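Local coordinates for cytosine deaminase (Klebsiella pneumoniae, PDB 4R85), which probably catalyses the hydrolytic deamination of cytosine and 5-methylcytosine, the latter bound here beside an iron(II) ion in an amidohydrolase fold, at residues D380-A383 and V384-A388; I325-A328 and G329-C333; M164-A167 and I168-G171. One frame throughout, in Å; residues are numbered along the deposited sequence.

Contact 1: D380-A383 and V384-A388; sequences DYEA and VRRQA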
# COMPACT_ATOMS: atom_id res chain seq x y z
N ASP A 380 -15.20 9.12 -1.86
CA ASP A 380 -14.28 8.05 -2.27
C ASP A 380 -12.81 8.43 -2.08
O ASP A 380 -12.01 7.65 -1.57
CB ASP A 380 -14.48 7.68 -3.75
CG ASP A 380 -15.77 6.92 -4.01
OD1 ASP A 380 -16.79 7.19 -3.35
OD2 ASP A 380 -15.75 6.06 -4.93
N TYR A 381 -12.46 9.63 -2.52
CA TYR A 381 -11.09 10.13 -2.45
C TYR A 381 -10.55 10.15 -1.02
O TYR A 381 -9.46 9.66 -0.75
CB TYR A 381 -11.03 11.55 -3.03
CG TYR A 381 -9.71 12.25 -2.80
CD1 TYR A 381 -8.61 11.95 -3.58
CD2 TYR A 381 -9.57 13.21 -1.81
CE1 TYR A 381 -7.40 12.59 -3.39
CE2 TYR A 381 -8.37 13.86 -1.60
CZ TYR A 381 -7.29 13.54 -2.40
OH TYR A 381 -6.09 14.18 -2.21
N GLU A 382 -11.33 10.72 -0.10
CA GLU A 382 -10.91 10.77 1.29
C GLU A 382 -10.86 9.38 1.92
O GLU A 382 -9.99 9.10 2.74
CB GLU A 382 -11.81 11.71 2.09
CG GLU A 382 -11.58 13.17 1.73
CD GLU A 382 -10.18 13.63 2.12
OE1 GLU A 382 -9.74 13.31 3.25
OE2 GLU A 382 -9.50 14.30 1.31
N ALA A 383 -11.78 8.51 1.51
CA ALA A 383 -11.79 7.14 2.03
C ALA A 383 -10.46 6.44 1.77
O ALA A 383 -9.88 5.86 2.69
CB ALA A 383 -12.96 6.35 1.44
N VAL A 384 -9.97 6.51 0.54
CA VAL A 384 -8.71 5.83 0.21
C VAL A 384 -7.48 6.59 0.72
O VAL A 384 -6.49 5.99 1.15
CB VAL A 384 -8.59 5.47 -1.31
CG1 VAL A 384 -8.30 6.69 -2.17
CG2 VAL A 384 -7.49 4.40 -1.52
N ARG A 385 -7.55 7.92 0.70
CA ARG A 385 -6.42 8.72 1.14
C ARG A 385 -6.16 8.53 2.62
O ARG A 385 -5.01 8.43 3.04
CB ARG A 385 -6.62 10.21 0.87
CG ARG A 385 -5.35 11.01 1.16
CD ARG A 385 -5.56 12.51 1.00
NE ARG A 385 -6.45 13.05 2.03
CZ ARG A 385 -6.09 13.36 3.27
NH1 ARG A 385 -6.98 13.85 4.13
NH2 ARG A 385 -4.83 13.18 3.67
N ARG A 386 -7.24 8.51 3.40
CA ARG A 386 -7.14 8.40 4.85
C ARG A 386 -7.20 6.96 5.36
O ARG A 386 -7.02 6.74 6.55
CB ARG A 386 -8.24 9.22 5.53
CG ARG A 386 -8.24 10.68 5.12
CD ARG A 386 -8.62 11.58 6.28
NE ARG A 386 -10.05 11.85 6.34
CZ ARG A 386 -10.86 11.40 7.31
NH1 ARG A 386 -12.15 11.71 7.28
NH2 ARG A 386 -10.37 10.66 8.29
N GLN A 387 -7.46 6.01 4.47
CA GLN A 387 -7.74 4.63 4.85
C GLN A 387 -8.84 4.62 5.91
O GLN A 387 -8.64 4.11 7.02
CB GLN A 387 -6.47 3.94 5.35
CG GLN A 387 -5.41 3.76 4.27
CD GLN A 387 -5.78 2.68 3.27
OE1 GLN A 387 -5.70 1.49 3.58
NE2 GLN A 387 -6.21 3.09 2.08
N ALA A 388 -9.97 5.22 5.56
CA ALA A 388 -11.04 5.51 6.53
C ALA A 388 -11.50 4.29 7.30
O ALA A 388 -11.73 3.22 6.73
CB ALA A 388 -12.23 6.18 5.83
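Asp380 O accepts the backbone N-H of Val384 in the first turn of helix 380-386, a short helix between strands 372-375 and 390-395 of the amidohydrolase fold. The carboxylate of Asp380 turns elsewhere, forming a salt bridge with Arg9 and a hydrogen bond with the backbone N of Leu345. Tyr381 repeats the backbone pattern, its O taking the N-H of Arg385. With CG anti to the backbone N (chi1 171°), its ring swings along the helix until OH lies 3.7 Å from Arg385 CD, the methylene meeting the ring obliquely. Both side chains continue into the dimer interface: Tyr381 OH bonds to Pro316 O and Arg385 NH2 to Gly318 O, both of the second subunit. Glu382 is the hub of a salt-bridge network. A bend at chi2 (-65°) folds its carboxylate back beside Arg385, and OE1 receives Arg385 NH1 on its syn lone pair at 2.9 Å, while OE2 makes a weak bond to Arg385 NE at 3.4 Å. Arg386 comes to the same OE1 from a second direction, its NE 3.4 Å away in another weak bond. One carboxylate thus faces two guanidinium groups, which should favour its ionised form. The two arginines also touch, Arg386 CG resting over one face of the Arg385 guanidinium, toward its rim. At the C-terminal end, Ala383 O accepts the N-H of Ala388, five residues on, as Gln387 turns the chain out of the helix with a positive phi. The side chain of Gln387 curls back; NE2, which also bonds to Leu323 O, donates to Val384 O at 3.1 Å, the oxygen lying in the amide plane and the N-H pointing at it almost straight (171°).

Contact 2: I325-A328 and G329-C333; sequences ILDA and GLHIC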
# COMPACT_ATOMS: atom_id res chain seq x y z
N ILE A 325 -5.77 -2.80 -0.10
CA ILE A 325 -5.68 -3.39 -1.44
C ILE A 325 -6.05 -2.39 -2.52
O ILE A 325 -5.39 -2.29 -3.57
CB ILE A 325 -6.63 -4.59 -1.57
CG1 ILE A 325 -6.34 -5.64 -0.50
CG2 ILE A 325 -6.59 -5.19 -2.97
CD1 ILE A 325 -4.89 -5.84 -0.15
N LEU A 326 -7.14 -1.66 -2.28
CA LEU A 326 -7.57 -0.62 -3.19
C LEU A 326 -6.44 0.38 -3.40
O LEU A 326 -6.13 0.72 -4.53
CB LEU A 326 -8.82 0.09 -2.65
CG LEU A 326 -9.34 1.27 -3.47
CD1 LEU A 326 -9.68 0.83 -4.89
CD2 LEU A 326 -10.56 1.90 -2.79
N ASP A 327 -5.83 0.84 -2.31
CA ASP A 327 -4.72 1.78 -2.41
C ASP A 327 -3.61 1.22 -3.32
O ASP A 327 -3.16 1.89 -4.27
CB ASP A 327 -4.17 2.04 -1.01
CG ASP A 327 -3.14 3.15 -0.97
OD1 ASP A 327 -2.08 2.96 -0.33
OD2 ASP A 327 -3.40 4.23 -1.54
N ALA A 328 -3.21 -0.01 -3.05
CA ALA A 328 -2.17 -0.69 -3.82
C ALA A 328 -2.53 -0.76 -5.30
O ALA A 328 -1.72 -0.46 -6.17
CB ALA A 328 -1.94 -2.09 -3.27
N GLY A 329 -3.77 -1.16 -5.56
CA GLY A 329 -4.25 -1.33 -6.92
C GLY A 329 -4.22 -0.03 -7.68
O GLY A 329 -3.77 0.01 -8.82
N LEU A 330 -4.71 1.04 -7.06
CA LEU A 330 -4.72 2.34 -7.74
C LEU A 330 -3.32 2.82 -8.11
O LEU A 330 -3.13 3.45 -9.16
CB LEU A 330 -5.44 3.39 -6.88
CG LEU A 330 -6.91 3.12 -6.55
CD1 LEU A 330 -7.45 4.25 -5.68
CD2 LEU A 330 -7.75 2.98 -7.81
N HIS A 331 -2.34 2.55 -7.25
CA HIS A 331 -0.95 2.93 -7.53
C HIS A 331 -0.35 2.08 -8.65
O HIS A 331 0.18 2.61 -9.63
CB HIS A 331 -0.07 2.77 -6.28
CG HIS A 331 -0.26 3.83 -5.24
ND1 HIS A 331 -1.38 3.91 -4.44
CD2 HIS A 331 0.55 4.85 -4.86
CE1 HIS A 331 -1.27 4.94 -3.62
NE2 HIS A 331 -0.11 5.53 -3.85
N ILE A 332 -0.42 0.76 -8.50
CA ILE A 332 0.24 -0.15 -9.44
C ILE A 332 -0.38 -0.10 -10.84
O ILE A 332 0.32 -0.26 -11.85
CB ILE A 332 0.23 -1.61 -8.91
CG1 ILE A 332 0.86 -1.66 -7.51
CG2 ILE A 332 1.03 -2.52 -9.84
CD1 ILE A 332 0.76 -3.02 -6.80
N CYS A 333 -1.68 0.16 -10.90
CA CYS A 333 -2.43 0.16 -12.16
C CYS A 333 -2.52 1.55 -12.79
O CYS A 333 -3.19 1.72 -13.81
CB CYS A 333 -3.84 -0.40 -11.94
SG CYS A 333 -3.81 -2.13 -11.34
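Successive i to i+4 bonds, from Gly329 N to Ile325 O (2.8 Å) through Ile332 N to Ala328 O (2.9 Å), carry the backbone through the later turns of helix 322-332. On one flank the two leucines meet four residues apart: Leu326 CD1 lies 4.0 Å from Leu330 CG. Leu330 CG also sits close over Leu326 O, and beyond the pair Leu326 reaches Phe305 of strand 303-305 and Val384 of helix 380-386. Ile325 and Ala328 face helix 271-277, and Ile332, farther along, packs on Ile275 of the same helix.

The distinctive feature is the double use of Asp327 O. It accepts the regular backbone N-H of His331 at 3.2 Å and, more closely, His331 ND1 at 2.7 Å. CG of the histidine is set beside its own backbone N (chi1 -75°), bringing the ring back over the preceding turn. Asp327 O lies near the ring plane at the ND1 edge, yet the donor stands 45° above the plane of the carbonyl. The Asp327 carboxylate is turned nearly perpendicular to the imidazole, 80° between planes, with Asp327 OD2 3.1 Å from His331 CE1.

Both polar ends extend to the neighbouring chain: Asp327 OD1 forms a salt bridge with Arg324 of the second subunit, and His331 NE2 is hydrogen-bonded to Tyr315 OH of that subunit. With ND1 protonated and donating to a main-chain oxygen, the imidazole is restrained in rotation, and its NE2 edge is held toward the subunit interface.

Contact 3: M164-A167 and I168-G171; sequences MTRA and IEMG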
# COMPACT_ATOMS: atom_id res chain seq x y z
N MET A 164 -13.43 -32.50 -8.64
CA MET A 164 -14.18 -31.29 -9.00
C MET A 164 -15.68 -31.56 -8.95
O MET A 164 -16.45 -30.78 -8.40
CB MET A 164 -13.80 -30.80 -10.40
CG MET A 164 -12.43 -30.12 -10.46
SD MET A 164 -12.43 -28.55 -9.57
CE MET A 164 -13.42 -27.53 -10.69
N THR A 165 -16.08 -32.69 -9.53
CA THR A 165 -17.49 -33.08 -9.58
C THR A 165 -18.03 -33.32 -8.18
O THR A 165 -19.11 -32.85 -7.83
CB THR A 165 -17.67 -34.33 -10.45
OG1 THR A 165 -17.16 -34.08 -11.77
CG2 THR A 165 -19.14 -34.76 -10.55
N ARG A 166 -17.26 -34.05 -7.37
CA ARG A 166 -17.67 -34.35 -6.00
C ARG A 166 -17.82 -33.06 -5.20
O ARG A 166 -18.77 -32.90 -4.44
CB ARG A 166 -16.65 -35.28 -5.34
CG ARG A 166 -16.98 -35.63 -3.90
CD ARG A 166 -18.22 -36.52 -3.80
NE ARG A 166 -18.74 -36.52 -2.44
CZ ARG A 166 -20.02 -36.35 -2.14
NH1 ARG A 166 -20.92 -36.17 -3.10
NH2 ARG A 166 -20.40 -36.36 -0.87
N ALA A 167 -16.88 -32.13 -5.37
CA ALA A 167 -16.93 -30.85 -4.67
C ALA A 167 -18.19 -30.06 -5.00
O ALA A 167 -18.81 -29.45 -4.12
CB ALA A 167 -15.69 -30.01 -5.01
N ILE A 168 -18.55 -30.05 -6.28
CA ILE A 168 -19.77 -29.40 -6.73
C ILE A 168 -21.00 -30.10 -6.14
O ILE A 168 -21.92 -29.45 -5.64
CB ILE A 168 -19.83 -29.35 -8.27
CG1 ILE A 168 -18.77 -28.39 -8.80
CG2 ILE A 168 -21.23 -28.97 -8.76
CD1 ILE A 168 -18.84 -27.00 -8.18
N GLU A 169 -21.01 -31.43 -6.16
CA GLU A 169 -22.16 -32.14 -5.60
C GLU A 169 -22.30 -31.90 -4.10
O GLU A 169 -23.41 -31.87 -3.56
CB GLU A 169 -22.10 -33.63 -5.93
CG GLU A 169 -22.28 -33.91 -7.41
CD GLU A 169 -22.20 -35.38 -7.75
OE1 GLU A 169 -21.68 -36.17 -6.93
OE2 GLU A 169 -22.67 -35.75 -8.85
N MET A 170 -21.16 -31.73 -3.42
CA MET A 170 -21.16 -31.45 -1.99
C MET A 170 -21.73 -30.07 -1.69
O MET A 170 -22.18 -29.80 -0.57
CB MET A 170 -19.74 -31.55 -1.43
CG MET A 170 -19.28 -32.97 -1.17
SD MET A 170 -17.52 -33.01 -0.81
CE MET A 170 -17.43 -32.09 0.73
N GLY A 171 -21.70 -29.19 -2.68
CA GLY A 171 -22.38 -27.91 -2.58
C GLY A 171 -21.57 -26.66 -2.82
O GLY A 171 -22.06 -25.56 -2.55
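Helix 160-170, the crossover of the beta-alpha-beta unit between strands 143-149 and 174-175 of the barrel, ends here in a Schellman motif, where Arg166 lies against Met170 one turn on. Gly171 has a positive phi (126°) and its N points back into the last turn, with weak bonds to Ala167 O at 3.2 Å and Ile168 O at 3.0 Å. Ahead of this end, Glu169 N to Thr165 O (2.9 Å) and Met170 N to Arg166 O (2.8 Å) keep the regular helical pattern.

The exposed Arg166 bends over Met170. Its CG stands anti to the backbone N (chi1 179°) and the chain then bends at chi2 (68°), crossing Met170 at about a right angle. Met170 CG is centred over one guanidinium face, 3.6 Å from Arg166 CZ. Glu169 approaches the same group from its edge: OE1 is 3.9 Å from Arg166 NH1, a long salt bridge. Glu169 OE2, near Thr165 CG2 at 4.0 Å, has its hydrogen bond with Tyr202 OH of helix 185-202. On the inner side, Met164 and Ile168 pack on Val175.

The arginine's flat face thus gains apolar cover from the methionine, whereas the carboxylate, at the length of a long salt bridge, probably adds a weaker electrostatic attraction.

How the contacts relate
Contacts 1 and 2 are neighbours: their centres lie 13 Å apart and Val384 CG2 of contact 1 packs on contact 2, 3.9 Å from Asp327 CA and 4.1 Å from Leu326 CG. Both also touch the second subunit, so helices 380-386 and 322-332 form part of one dimer-facing region. Contact 3 stands apart, on the opposite side of the chain's centre, with centres about 41 Å from contact 1 and 35 Å from contact 2, and no other chain of the assembly touches it. Contacts 2 and 3 lie off the active site: the side chain of Ile325 is about 12 Å from the iron, and that of Met164 about 13 Å from 5-methylcytosine.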